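Local coordinates for 2-oxoglutarate-dependent dioxygenase DAO (Oryza sativa subsp. indica, PDB 6KUN), which probably catalyses the irreversible oxidation of the plant hormone indole-3-acetic acid to inactive 2-oxoindole-3-acetic acid, using 2-oxoglutarate and ferrous iron, at residues B[32-36]-B[204-208]; B[85-91]-B[153-159]; B[169-175]-B[229-235]; B[179-185]-B[242-248]. All coordinates share one frame; numbering follows the deposited sequence.

Interaction 1 of 4, residues B[32-36]-B[204-208]; sequences GCFRV and VDPLP
Arg-35 reaches out from strand 33-37 and sets its guanidinium against the backbone carbonyl of Asp-205, which supplies the polar part of this contact. Asp-205 O lies at the edge of the group, near its plane, facing both terminal nitrogens. Arg-35 NH1 gives Asp-205 O a weak hydrogen bond of 2.8 Å, bent to 117° at the hydrogen. NH2 is bonded to the same oxygen too, although the modelled separation is so short that its exact value is doubtful. A bend at the third torsion (chi3 109°) turns the flat head toward the loop. The remaining nitrogen, NE, bonds weakly to Ser-210 OG, and that hydroxyl group also pairs with Leu-207 O.

In fold terms, a strand of the large jelly-roll sheet, lying in the N-terminal part of the chain, is tied here to the loop that leaves the small sheet after strand 201-203 and enters strand 211-215.

The apolar contacts clamp the same guanidinium from opposite faces. Leu-207 CB sits over one, off-centre toward the rim and 3.8 Å from Arg-35 NE. Val-204 CG1 lies over the other, 3.7 Å from Arg-35 NH1. The second branch of this valine looks toward the strand, where Val-204 CG2 meets Cys-33 SG at 4.4 Å; the cysteine also packs on Val-193 and Val-212.

Interaction 2 of 4, residues B[85-91]-B[153-159]; sequences LYEAFGL and FRMNRYN. With AKG (2-oxoglutaric acid), chain G; IAC (1H-indol-3-ylacetic acid), chain H.
Leu-85 to Leu-91 pairs with Phe-153 to Asn-159 as an antiparallel ladder, the strand axes 4.7 Å apart and at 169°. Glu-87 with Arg-157, Phe-89 with Met-155 and Leu-91 with Phe-153 are the hydrogen-bonded pairs; Ala-88 with Asn-156 and Gly-90 with Arg-154 are the non-hydrogen-bonded pairs between them, and Tyr-86 with Tyr-158 follows beyond Glu-87 and Arg-157. Past the Tyr-86 and Tyr-158 pair, Asn-159 N still bonds to Leu-85 O.

On the face of Glu-87, one carboxylate oxygen takes three donors. Asn-159 ND2 comes to Glu-87 OE1 at 2.8 Å on the anti side, while Arg-157 lies alongside and offers NE and NH2 edge-on to that oxygen, closing a salt bridge from above the carboxylate plane (NH2 to OE1 2.9 Å). Lys-64 and Tyr-76 hold the other oxygen, OE2. Farther along, the methyl CE of Met-155 presses on Phe-89 CB at 3.4 Å.

The opposite face looks into the jelly-roll barrel, where 2-oxoglutarate is bound. Tyr-86 OH donates to Asn-156 OD1 at 2.7 Å, from 36° out of the carbonyl plane. With OD1 so engaged, ND2 of Asn-156 is turned to O4 of the 2-oxoglutarate (2.8 Å) and bonds to Ser-244 OG, consistent with this amide orientation. Tyr-158 lies beside Tyr-86, with Tyr-86 CD1 over its ring, and its OH donates to the same O4 through a bond modelled very short. Arg-154, bent at chi3 (-90°), brings NH2 to 3.2 Å from O3 of indole-3-acetic acid, an oxygen at the guanidinium edge and in its plane.

Interaction 3 of 4, residues B[169-175]-B[229-235]; sequences GVQVHTD and NVKHRVQ. With AKG (2-oxoglutaric acid), chain G.
His-173 and His-232 face each other across an antiparallel pair at the mouth of the jelly roll. With Asp-175 they form the His-X-Asp...His facial triad of this dioxygenase family, the predicted ligands of the iron. The paired backbones exchange two bonds, and His-173 N lies 3.0 Å from His-232 O.

His-232 can be followed outward. From its CB, CG is turned between the backbone N and the carbonyl carbon (chi1 60°), and the ring then comes to lie with His-173 O over one face. ND1 is steadied by a weak bond to Val-230 O within its own segment. At the ring edge CE1 meets Asp-175 OD1 at 3.2 Å, with carboxylate and ring planes 81° apart. CD2 approaches the keto oxygen O5 of 2-oxoglutarate at 3.0 Å. At the tip, NE2 makes a weak bond of 3.3 Å to the 2-oxoglutarate O2, and His-173 NE2 makes a second weak bond to the same oxygen. The two rings meet obliquely.

Second-shell bonds set the partners. His-173 ND1 donates to Gln-171 O at 2.9 Å, which fixes the ring's rotation, and Asp-175 OD2 is held by Thr-180 OG1. Toward the other end, Gly-169 and Val-170 both face Val-234, a classic beta bulge, and Val-170 N bonds to Val-234 O at 3.0 Å. Beside it Val-170 CG1 is pressed tightly on Val-234 CB. At the aspartate end, one water bridges the segments, accepting from Asp-175 N and donating to Val-230 O at 2.7 Å.

Interaction 4 of 4, residues B[179-185]-B[242-248]; sequences LTVLQED and RVSIAMF. With AKG (2-oxoglutaric acid), chain G.
Gln-183 N donates to Ile-245 O at 2.7 Å and almost straight (174°), within an antiparallel ladder of two central strands of the large jelly-roll sheet. Val-181 and Met-247 form the next hydrogen-bonded pair. Where strand 179-183 has ended, a side chain takes over: Asp-185 OD2 accepts from Val-243 N at 3.0 Å on its anti side.

One face lines the 2-oxoglutarate pocket. Arg-242, extended from CG to NE, directs NH1 and NH2 edge-on to the carboxylate oxygen O3, as expected for the arginine that binds this co-substrate in the family; the modelled distances are too short to trust in detail. Ser-244 OG stands beside both oxygens of that carboxylate and is held by Asn-156 ND2. At the edge of the guanidinium, Glu-184 crosses at about a right angle, and its OE2 makes a long salt bridge of 3.7 Å to Arg-242 NE.

Farther along, Leu-182 CD2 is wedged tightly against Ala-246 CB at 3.3 Å and also borders O1 of 2-oxoglutarate. Thr-180 runs alongside Phe-248; Thr-180 CG2, anti to the backbone N, is laid over the ring, 3.5 Å from Phe-248 CD2.

Overall arrangement
From the N terminus, strand 33-37 opens the longest of the four loops, which interaction 1 closes at 204-208. Interaction 2 begins and ends within that span, joining 86-92 to 151-158 after a largely helical excursion. The chain then enters the small sheet at 168-173 and returns to the large one at 179-183. Their partners come later, at 229-235 and 242-248, so interactions 3 and 4 cross each other and each crosses interaction 1. Interactions 2 and 4 are neighbours in the large sheet, while interaction 3 belongs to the facing small sheet. These three surround 2-oxoglutarate, and interaction 1 joins the two sheets at one end.

Interaction 1 of 4, residues B[32-36]-B[204-208]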
# COMPACT_ATOMS: atom_id res chain seq x y z
N GLY B 32 -4.94 -10.69 -23.90
CA GLY B 32 -3.76 -9.83 -23.99
C GLY B 32 -3.34 -9.18 -22.70
O GLY B 32 -2.50 -8.27 -22.75
N CYS B 33 -3.86 -9.62 -21.56
CA CYS B 33 -3.69 -8.95 -20.28
C CYS B 33 -3.83 -9.99 -19.18
O CYS B 33 -4.67 -10.87 -19.26
CB CYS B 33 -4.74 -7.85 -20.03
SG CYS B 33 -4.54 -6.88 -18.45
N PHE B 34 -2.96 -9.91 -18.18
CA PHE B 34 -3.02 -10.80 -17.04
C PHE B 34 -2.26 -10.18 -15.88
O PHE B 34 -1.41 -9.29 -16.07
CB PHE B 34 -2.48 -12.19 -17.37
CG PHE B 34 -1.05 -12.24 -17.85
CD1 PHE B 34 -0.72 -12.00 -19.18
CD2 PHE B 34 -0.02 -12.61 -16.99
CE1 PHE B 34 0.57 -12.08 -19.63
CE2 PHE B 34 1.33 -12.68 -17.47
CZ PHE B 34 1.60 -12.41 -18.78
N ARG B 35 -2.57 -10.66 -14.68
CA ARG B 35 -1.83 -10.29 -13.47
C ARG B 35 -0.74 -11.31 -13.20
O ARG B 35 -0.89 -12.49 -13.51
CB ARG B 35 -2.75 -10.21 -12.26
CG ARG B 35 -3.96 -9.32 -12.41
CD ARG B 35 -4.54 -8.94 -11.04
NE ARG B 35 -4.31 -7.52 -10.74
CZ ARG B 35 -5.23 -6.56 -10.80
NH1 ARG B 35 -6.49 -6.84 -11.14
NH2 ARG B 35 -4.91 -5.31 -10.51
N VAL B 36 0.39 -10.86 -12.61
CA VAL B 36 1.44 -11.80 -12.18
C VAL B 36 1.65 -11.68 -10.68
O VAL B 36 1.87 -10.58 -10.15
CB VAL B 36 2.79 -11.62 -12.89
CG1 VAL B 36 2.71 -12.12 -14.32
CG2 VAL B 36 3.28 -10.21 -12.84
N VAL B 204 -9.27 -2.97 -14.58
CA VAL B 204 -8.24 -3.81 -13.97
C VAL B 204 -8.00 -3.15 -12.62
O VAL B 204 -7.15 -2.24 -12.49
CB VAL B 204 -6.98 -3.89 -14.85
CG1 VAL B 204 -6.02 -4.89 -14.26
CG2 VAL B 204 -7.39 -4.29 -16.26
N ASP B 205 -8.80 -3.52 -11.64
CA ASP B 205 -8.71 -2.91 -10.32
C ASP B 205 -7.36 -3.26 -9.70
O ASP B 205 -6.91 -4.41 -9.81
CB ASP B 205 -9.86 -3.39 -9.44
CG ASP B 205 -11.19 -2.80 -9.86
OD1 ASP B 205 -11.22 -1.57 -10.10
OD2 ASP B 205 -12.18 -3.55 -9.97
N PRO B 206 -6.69 -2.30 -9.07
CA PRO B 206 -5.37 -2.60 -8.49
C PRO B 206 -5.46 -3.70 -7.44
O PRO B 206 -6.46 -3.82 -6.72
CB PRO B 206 -4.93 -1.26 -7.89
CG PRO B 206 -6.19 -0.49 -7.68
CD PRO B 206 -7.15 -0.94 -8.74
N LEU B 207 -4.41 -4.52 -7.38
CA LEU B 207 -4.29 -5.58 -6.38
C LEU B 207 -2.89 -5.53 -5.79
O LEU B 207 -1.92 -5.89 -6.50
CB LEU B 207 -4.57 -6.94 -7.00
CG LEU B 207 -4.58 -8.20 -6.13
CD1 LEU B 207 -3.25 -8.45 -5.44
CD2 LEU B 207 -5.72 -8.14 -5.12
N PRO B 208 -2.73 -5.14 -4.52
CA PRO B 208 -1.40 -4.72 -4.04
C PRO B 208 -0.35 -5.81 -4.18
O PRO B 208 -0.64 -7.01 -4.06
CB PRO B 208 -1.64 -4.38 -2.56
CG PRO B 208 -3.13 -4.18 -2.43
CD PRO B 208 -3.74 -5.11 -3.45

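Interaction 2 of 4, residues B[85-91]-B[153-159]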
# COMPACT_ATOMS: atom_id res chain seq x y z
N LEU B 85 -2.47 16.85 -17.65
CA LEU B 85 -2.43 16.45 -16.29
C LEU B 85 -1.32 15.38 -16.06
O LEU B 85 -1.15 14.90 -14.97
CB LEU B 85 -3.78 15.93 -15.86
CG LEU B 85 -5.06 16.77 -15.83
CD1 LEU B 85 -6.16 16.00 -15.14
CD2 LEU B 85 -4.90 18.13 -15.21
N TYR B 86 -0.58 15.05 -17.10
CA TYR B 86 0.38 13.95 -17.11
C TYR B 86 1.80 14.47 -17.04
O TYR B 86 2.15 15.42 -17.74
CB TYR B 86 0.18 13.10 -18.37
CG TYR B 86 1.21 12.00 -18.57
CD1 TYR B 86 1.26 10.91 -17.72
CD2 TYR B 86 2.11 12.05 -19.62
CE1 TYR B 86 2.18 9.90 -17.90
CE2 TYR B 86 3.04 11.04 -19.81
CZ TYR B 86 3.06 9.97 -18.94
OH TYR B 86 3.96 8.94 -19.09
N GLU B 87 2.60 13.88 -16.16
CA GLU B 87 4.04 14.13 -16.10
C GLU B 87 4.72 12.80 -15.82
O GLU B 87 4.10 11.85 -15.34
CB GLU B 87 4.41 15.19 -15.06
CG GLU B 87 4.30 14.77 -13.62
CD GLU B 87 4.43 15.95 -12.65
OE1 GLU B 87 3.42 16.26 -11.97
OE2 GLU B 87 5.52 16.58 -12.57
N ALA B 88 6.00 12.72 -16.14
CA ALA B 88 6.64 11.43 -16.07
C ALA B 88 8.15 11.57 -16.09
O ALA B 88 8.70 12.62 -16.41
CB ALA B 88 6.20 10.53 -17.24
N PHE B 89 8.80 10.47 -15.70
CA PHE B 89 10.23 10.25 -15.84
C PHE B 89 10.39 8.99 -16.67
O PHE B 89 9.82 7.95 -16.30
CB PHE B 89 10.94 10.03 -14.48
CG PHE B 89 10.95 11.23 -13.59
CD1 PHE B 89 9.86 11.55 -12.80
CD2 PHE B 89 12.12 11.99 -13.46
CE1 PHE B 89 9.90 12.63 -11.92
CE2 PHE B 89 12.17 13.07 -12.60
CZ PHE B 89 11.08 13.40 -11.83
N GLY B 90 11.13 9.07 -17.76
CA GLY B 90 11.36 7.94 -18.63
C GLY B 90 12.84 7.66 -18.81
O GLY B 90 13.66 8.58 -18.83
N LEU B 91 13.15 6.38 -18.98
CA LEU B 91 14.51 5.88 -19.10
C LEU B 91 14.56 4.87 -20.23
O LEU B 91 13.94 3.82 -20.16
CB LEU B 91 14.96 5.23 -17.80
CG LEU B 91 16.41 4.77 -17.67
CD1 LEU B 91 16.48 3.94 -16.36
CD2 LEU B 91 16.99 4.00 -18.79
N PHE B 153 11.64 2.26 -19.31
CA PHE B 153 11.16 2.29 -17.93
C PHE B 153 10.50 3.64 -17.75
O PHE B 153 11.09 4.66 -18.11
CB PHE B 153 12.31 2.10 -16.94
CG PHE B 153 11.88 2.14 -15.48
CD1 PHE B 153 11.12 1.13 -14.94
CD2 PHE B 153 12.29 3.17 -14.66
CE1 PHE B 153 10.74 1.16 -13.60
CE2 PHE B 153 11.92 3.19 -13.33
CZ PHE B 153 11.16 2.21 -12.80
N ARG B 154 9.27 3.65 -17.25
CA ARG B 154 8.56 4.92 -17.06
C ARG B 154 7.95 5.00 -15.67
O ARG B 154 7.40 4.03 -15.14
CB ARG B 154 7.48 5.09 -18.10
CG ARG B 154 7.28 6.46 -18.64
CD ARG B 154 6.07 6.47 -19.59
NE ARG B 154 6.40 6.19 -20.99
CZ ARG B 154 5.50 5.89 -21.93
NH1 ARG B 154 4.22 5.82 -21.62
NH2 ARG B 154 5.89 5.66 -23.18
N MET B 155 8.08 6.17 -15.06
CA MET B 155 7.41 6.53 -13.82
C MET B 155 6.43 7.63 -14.19
O MET B 155 6.84 8.61 -14.86
CB MET B 155 8.40 6.98 -12.75
CG MET B 155 9.31 5.85 -12.27
SD MET B 155 10.71 6.40 -11.24
CE MET B 155 11.67 7.43 -12.38
N ASN B 156 5.16 7.45 -13.83
CA ASN B 156 4.11 8.34 -14.32
C ASN B 156 3.34 8.96 -13.15
O ASN B 156 3.10 8.32 -12.12
CB ASN B 156 3.07 7.62 -15.21
CG ASN B 156 3.69 6.70 -16.27
OD1 ASN B 156 4.36 7.14 -17.18
ND2 ASN B 156 3.42 5.40 -16.14
N ARG B 157 2.86 10.18 -13.36
CA ARG B 157 1.91 10.80 -12.44
C ARG B 157 0.83 11.52 -13.24
O ARG B 157 1.14 12.33 -14.12
CB ARG B 157 2.59 11.78 -11.50
CG ARG B 157 1.70 12.30 -10.42
CD ARG B 157 2.49 13.03 -9.37
NE ARG B 157 2.71 14.43 -9.69
CZ ARG B 157 2.88 15.39 -8.77
NH1 ARG B 157 2.84 15.08 -7.49
NH2 ARG B 157 3.08 16.64 -9.14
N TYR B 158 -0.42 11.21 -12.94
CA TYR B 158 -1.58 11.90 -13.52
C TYR B 158 -2.17 12.77 -12.42
O TYR B 158 -2.59 12.27 -11.37
CB TYR B 158 -2.61 10.91 -14.09
CG TYR B 158 -2.01 9.92 -15.09
CD1 TYR B 158 -1.24 8.85 -14.65
CD2 TYR B 158 -2.19 10.07 -16.46
CE1 TYR B 158 -0.67 7.96 -15.53
CE2 TYR B 158 -1.63 9.18 -17.36
CZ TYR B 158 -0.87 8.13 -16.88
OH TYR B 158 -0.30 7.23 -17.76
N ASN B 159 -2.14 14.08 -12.63
CA ASN B 159 -2.52 15.03 -11.59
C ASN B 159 -4.01 15.32 -11.65
O ASN B 159 -4.48 16.36 -12.11
CB ASN B 159 -1.69 16.30 -11.73
CG ASN B 159 -0.25 16.06 -11.41
OD1 ASN B 159 0.06 15.61 -10.31
ND2 ASN B 159 0.63 16.30 -12.37
C1 AKG G . 0.13 2.23 -20.52
O1 AKG G . 0.50 1.39 -19.67
O2 AKG G . 0.68 2.31 -21.64
C2 AKG G . -0.96 3.14 -20.20
O5 AKG G . -1.97 3.14 -20.89
C3 AKG G . -0.84 4.07 -19.02
C4 AKG G . -0.21 3.32 -17.85
C5 AKG G . -0.11 4.25 -16.66
O3 AKG G . -0.81 3.99 -15.65
O4 AKG G . 0.66 5.23 -16.73
C IAC H . 3.68 5.03 -30.09
C1 IAC H . 4.38 5.99 -29.45
C2 IAC H . 3.84 7.28 -29.25
C3 IAC H . 2.57 7.56 -29.72
C4 IAC H . 1.85 6.57 -30.36
C5 IAC H . 2.41 5.34 -30.56
C7 IAC H . 5.57 5.46 -29.10
C8 IAC H . 5.62 4.15 -29.53
C17 IAC H . 6.79 6.02 -28.38
C18 IAC H . 6.65 6.01 -26.87
N IAC H . 4.44 3.88 -30.15
O2 IAC H . 7.15 6.97 -26.22
O3 IAC H . 6.06 5.06 -26.29

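Interaction 3 of 4, residues B[169-175]-B[229-235]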
# COMPACT_ATOMS: atom_id res chain seq x y z
N GLY B 169 -8.30 9.41 -18.20
CA GLY B 169 -6.94 9.78 -17.87
C GLY B 169 -5.96 9.58 -19.03
O GLY B 169 -5.02 10.36 -19.21
N VAL B 170 -6.16 8.51 -19.79
CA VAL B 170 -5.41 8.28 -21.03
C VAL B 170 -6.37 7.60 -22.00
O VAL B 170 -7.15 6.73 -21.58
CB VAL B 170 -4.11 7.45 -20.83
CG1 VAL B 170 -3.89 7.01 -19.38
CG2 VAL B 170 -4.03 6.23 -21.78
N GLN B 171 -6.33 8.02 -23.27
CA GLN B 171 -7.25 7.56 -24.30
C GLN B 171 -6.92 6.12 -24.73
O GLN B 171 -5.87 5.56 -24.36
CB GLN B 171 -7.19 8.43 -25.56
CG GLN B 171 -6.82 9.90 -25.38
CD GLN B 171 -6.12 10.46 -26.63
OE1 GLN B 171 -5.84 9.73 -27.59
NE2 GLN B 171 -5.82 11.76 -26.62
N VAL B 172 -7.78 5.54 -25.57
CA VAL B 172 -7.67 4.12 -25.92
C VAL B 172 -6.53 3.89 -26.91
O VAL B 172 -6.53 4.42 -28.02
CB VAL B 172 -8.98 3.59 -26.51
CG1 VAL B 172 -8.77 2.10 -26.83
CG2 VAL B 172 -10.15 3.78 -25.58
N HIS B 173 -5.63 2.97 -26.56
CA HIS B 173 -4.51 2.67 -27.42
C HIS B 173 -3.99 1.29 -27.07
O HIS B 173 -4.36 0.70 -26.05
CB HIS B 173 -3.39 3.69 -27.24
CG HIS B 173 -2.79 3.64 -25.87
ND1 HIS B 173 -3.51 3.94 -24.73
CD2 HIS B 173 -1.56 3.28 -25.45
CE1 HIS B 173 -2.74 3.80 -23.67
NE2 HIS B 173 -1.55 3.40 -24.08
N THR B 174 -3.09 0.80 -27.91
CA THR B 174 -2.28 -0.37 -27.62
C THR B 174 -0.87 0.15 -27.38
O THR B 174 -0.51 1.21 -27.88
CB THR B 174 -2.28 -1.40 -28.76
OG1 THR B 174 -1.81 -0.78 -29.97
CG2 THR B 174 -3.66 -2.03 -28.95
N ASP B 175 -0.07 -0.62 -26.67
CA ASP B 175 1.36 -0.39 -26.65
C ASP B 175 1.96 -0.90 -27.95
O ASP B 175 1.60 -1.98 -28.41
CB ASP B 175 2.02 -1.13 -25.48
CG ASP B 175 1.50 -0.68 -24.13
OD1 ASP B 175 0.96 0.44 -24.03
OD2 ASP B 175 1.65 -1.45 -23.16
N ASN B 229 -2.90 -8.10 -28.90
CA ASN B 229 -2.44 -6.78 -28.49
C ASN B 229 -3.63 -6.02 -27.91
O ASN B 229 -4.56 -5.63 -28.63
CB ASN B 229 -1.79 -6.03 -29.65
CG ASN B 229 -2.61 -6.04 -30.90
OD1 ASN B 229 -3.32 -7.02 -31.21
ND2 ASN B 229 -2.50 -4.98 -31.68
N VAL B 230 -3.61 -5.82 -26.59
CA VAL B 230 -4.81 -5.44 -25.87
C VAL B 230 -5.02 -3.94 -25.94
O VAL B 230 -4.09 -3.16 -25.75
CB VAL B 230 -4.72 -5.95 -24.41
CG1 VAL B 230 -3.46 -5.37 -23.66
CG2 VAL B 230 -5.98 -5.60 -23.67
N LYS B 231 -6.24 -3.52 -26.25
CA LYS B 231 -6.59 -2.12 -26.18
C LYS B 231 -6.88 -1.77 -24.73
O LYS B 231 -7.56 -2.54 -24.03
CB LYS B 231 -7.78 -1.77 -27.06
CG LYS B 231 -7.55 -1.99 -28.55
CD LYS B 231 -8.78 -1.52 -29.33
CE LYS B 231 -8.58 -1.62 -30.84
NZ LYS B 231 -9.80 -1.20 -31.58
N HIS B 232 -6.34 -0.62 -24.30
CA HIS B 232 -6.52 -0.20 -22.93
C HIS B 232 -6.58 1.31 -22.83
O HIS B 232 -6.14 2.05 -23.72
CB HIS B 232 -5.42 -0.74 -21.98
CG HIS B 232 -4.03 -0.33 -22.34
ND1 HIS B 232 -3.31 -0.93 -23.35
CD2 HIS B 232 -3.20 0.59 -21.79
CE1 HIS B 232 -2.11 -0.38 -23.43
NE2 HIS B 232 -2.02 0.54 -22.49
N ARG B 233 -7.15 1.75 -21.71
CA ARG B 233 -7.28 3.16 -21.40
C ARG B 233 -7.24 3.30 -19.88
O ARG B 233 -7.18 2.31 -19.14
CB ARG B 233 -8.57 3.74 -21.98
CG ARG B 233 -9.80 3.26 -21.25
CD ARG B 233 -11.08 3.55 -22.01
NE ARG B 233 -12.24 3.08 -21.24
CZ ARG B 233 -13.51 3.29 -21.59
NH1 ARG B 233 -13.78 3.95 -22.70
NH2 ARG B 233 -14.50 2.82 -20.83
N VAL B 234 -7.30 4.53 -19.41
CA VAL B 234 -7.33 4.81 -17.98
C VAL B 234 -8.38 5.89 -17.71
O VAL B 234 -8.18 7.05 -18.10
CB VAL B 234 -5.96 5.26 -17.45
CG1 VAL B 234 -6.10 5.68 -15.99
CG2 VAL B 234 -4.96 4.15 -17.59
N GLN B 235 -9.48 5.51 -17.06
CA GLN B 235 -10.45 6.49 -16.59
C GLN B 235 -9.98 7.13 -15.29
O GLN B 235 -9.42 6.45 -14.42
CB GLN B 235 -11.81 5.84 -16.32
CG GLN B 235 -12.67 5.60 -17.52
CD GLN B 235 -14.02 5.04 -17.11
OE1 GLN B 235 -14.40 5.09 -15.94
NE2 GLN B 235 -14.75 4.49 -18.08
C1 AKG G . 0.13 2.23 -20.52
O1 AKG G . 0.50 1.39 -19.67
O2 AKG G . 0.68 2.31 -21.64
C2 AKG G . -0.96 3.14 -20.20
O5 AKG G . -1.97 3.14 -20.89
C3 AKG G . -0.84 4.07 -19.02
C4 AKG G . -0.21 3.32 -17.85
C5 AKG G . -0.11 4.25 -16.66
O3 AKG G . -0.81 3.99 -15.65
O4 AKG G . 0.66 5.23 -16.73
O HOH W 1 -1.41 -3.22 -25.67

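Interaction 4 of 4, residues B[179-185]-B[242-248]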
# COMPACT_ATOMS: atom_id res chain seq x y z
N LEU B 179 5.75 -6.56 -24.77
CA LEU B 179 5.07 -6.79 -23.50
C LEU B 179 5.34 -5.60 -22.59
O LEU B 179 6.42 -5.01 -22.66
CB LEU B 179 5.60 -8.02 -22.76
CG LEU B 179 5.29 -9.39 -23.33
CD1 LEU B 179 6.01 -10.45 -22.54
CD2 LEU B 179 3.81 -9.62 -23.37
N THR B 180 4.39 -5.31 -21.71
CA THR B 180 4.52 -4.25 -20.74
C THR B 180 4.17 -4.76 -19.36
O THR B 180 3.13 -5.41 -19.20
CB THR B 180 3.62 -3.07 -21.09
OG1 THR B 180 3.93 -2.64 -22.41
CG2 THR B 180 3.91 -1.91 -20.10
N VAL B 181 5.02 -4.47 -18.36
CA VAL B 181 4.72 -4.81 -16.98
C VAL B 181 4.43 -3.52 -16.24
O VAL B 181 5.26 -2.61 -16.23
CB VAL B 181 5.84 -5.59 -16.28
CG1 VAL B 181 5.39 -5.99 -14.87
CG2 VAL B 181 6.20 -6.80 -17.06
N LEU B 182 3.26 -3.44 -15.60
CA LEU B 182 2.78 -2.23 -14.94
C LEU B 182 2.62 -2.49 -13.44
O LEU B 182 2.14 -3.55 -13.03
CB LEU B 182 1.41 -1.80 -15.53
CG LEU B 182 1.23 -1.60 -17.02
CD1 LEU B 182 -0.26 -1.40 -17.32
CD2 LEU B 182 2.02 -0.41 -17.52
N GLN B 183 2.96 -1.47 -12.65
CA GLN B 183 2.64 -1.44 -11.23
C GLN B 183 1.73 -0.23 -10.97
O GLN B 183 2.19 0.91 -10.98
CB GLN B 183 3.91 -1.33 -10.39
CG GLN B 183 3.66 -1.12 -8.91
CD GLN B 183 4.21 -2.26 -8.06
OE1 GLN B 183 5.28 -2.15 -7.47
NE2 GLN B 183 3.46 -3.35 -7.99
N GLU B 184 0.45 -0.49 -10.76
CA GLU B 184 -0.56 0.57 -10.67
C GLU B 184 -0.64 1.08 -9.24
O GLU B 184 -0.22 0.42 -8.29
CB GLU B 184 -1.93 0.05 -11.15
CG GLU B 184 -3.04 1.11 -11.26
CD GLU B 184 -4.31 0.54 -11.87
OE1 GLU B 184 -4.34 -0.68 -12.16
OE2 GLU B 184 -5.28 1.30 -12.06
N ASP B 185 -1.16 2.28 -9.10
CA ASP B 185 -1.38 2.86 -7.78
C ASP B 185 -2.39 2.02 -7.02
O ASP B 185 -3.49 1.80 -7.52
CB ASP B 185 -1.90 4.28 -7.93
CG ASP B 185 -1.61 5.12 -6.73
OD1 ASP B 185 -1.63 4.56 -5.60
OD2 ASP B 185 -1.34 6.33 -6.93
N ARG B 242 -2.76 9.88 -9.55
CA ARG B 242 -2.48 8.47 -9.75
C ARG B 242 -1.04 8.26 -10.21
O ARG B 242 -0.63 8.80 -11.24
CB ARG B 242 -3.46 7.87 -10.77
CG ARG B 242 -3.08 6.48 -11.25
CD ARG B 242 -4.13 5.91 -12.18
NE ARG B 242 -3.75 4.61 -12.71
CZ ARG B 242 -2.84 4.42 -13.66
NH1 ARG B 242 -2.21 5.47 -14.19
NH2 ARG B 242 -2.55 3.20 -14.08
N VAL B 243 -0.29 7.47 -9.45
CA VAL B 243 1.11 7.22 -9.75
C VAL B 243 1.28 5.77 -10.18
O VAL B 243 0.71 4.83 -9.59
CB VAL B 243 2.02 7.55 -8.55
CG1 VAL B 243 3.41 7.11 -8.84
CG2 VAL B 243 1.98 9.06 -8.30
N SER B 244 2.05 5.58 -11.25
CA SER B 244 2.26 4.25 -11.77
C SER B 244 3.69 4.11 -12.25
O SER B 244 4.39 5.10 -12.47
CB SER B 244 1.28 3.91 -12.91
OG SER B 244 1.51 4.66 -14.07
N ILE B 245 4.10 2.86 -12.39
CA ILE B 245 5.42 2.51 -12.88
C ILE B 245 5.22 1.45 -13.96
O ILE B 245 4.42 0.50 -13.79
CB ILE B 245 6.28 1.97 -11.73
CG1 ILE B 245 6.27 2.94 -10.56
CG2 ILE B 245 7.67 1.75 -12.16
CD1 ILE B 245 6.82 2.35 -9.32
N ALA B 246 5.96 1.60 -15.05
CA ALA B 246 5.84 0.64 -16.15
C ALA B 246 7.19 0.32 -16.76
O ALA B 246 8.08 1.18 -16.82
CB ALA B 246 4.89 1.17 -17.26
N MET B 247 7.34 -0.91 -17.19
CA MET B 247 8.51 -1.36 -17.94
C MET B 247 8.03 -1.92 -19.27
O MET B 247 7.21 -2.86 -19.29
CB MET B 247 9.27 -2.43 -17.16
CG MET B 247 10.52 -2.91 -17.89
SD MET B 247 11.85 -1.69 -18.04
CE MET B 247 12.58 -1.84 -16.42
N PHE B 248 8.49 -1.33 -20.35
CA PHE B 248 8.09 -1.70 -21.72
C PHE B 248 9.22 -2.48 -22.37
O PHE B 248 10.31 -1.95 -22.57
CB PHE B 248 7.74 -0.49 -22.56
CG PHE B 248 6.69 0.39 -21.95
CD1 PHE B 248 7.02 1.35 -21.01
CD2 PHE B 248 5.36 0.28 -22.34
CE1 PHE B 248 6.07 2.18 -20.48
CE2 PHE B 248 4.40 1.13 -21.80
CZ PHE B 248 4.76 2.07 -20.86
C1 AKG G . 0.13 2.23 -20.52
O1 AKG G . 0.50 1.39 -19.67
O2 AKG G . 0.68 2.31 -21.64
C2 AKG G . -0.96 3.14 -20.20
O5 AKG G . -1.97 3.14 -20.89
C3 AKG G . -0.84 4.07 -19.02
C4 AKG G . -0.21 3.32 -17.85
C5 AKG G . -0.11 4.25 -16.66
O3 AKG G . -0.81 3.99 -15.65
O4 AKG G . 0.66 5.23 -16.73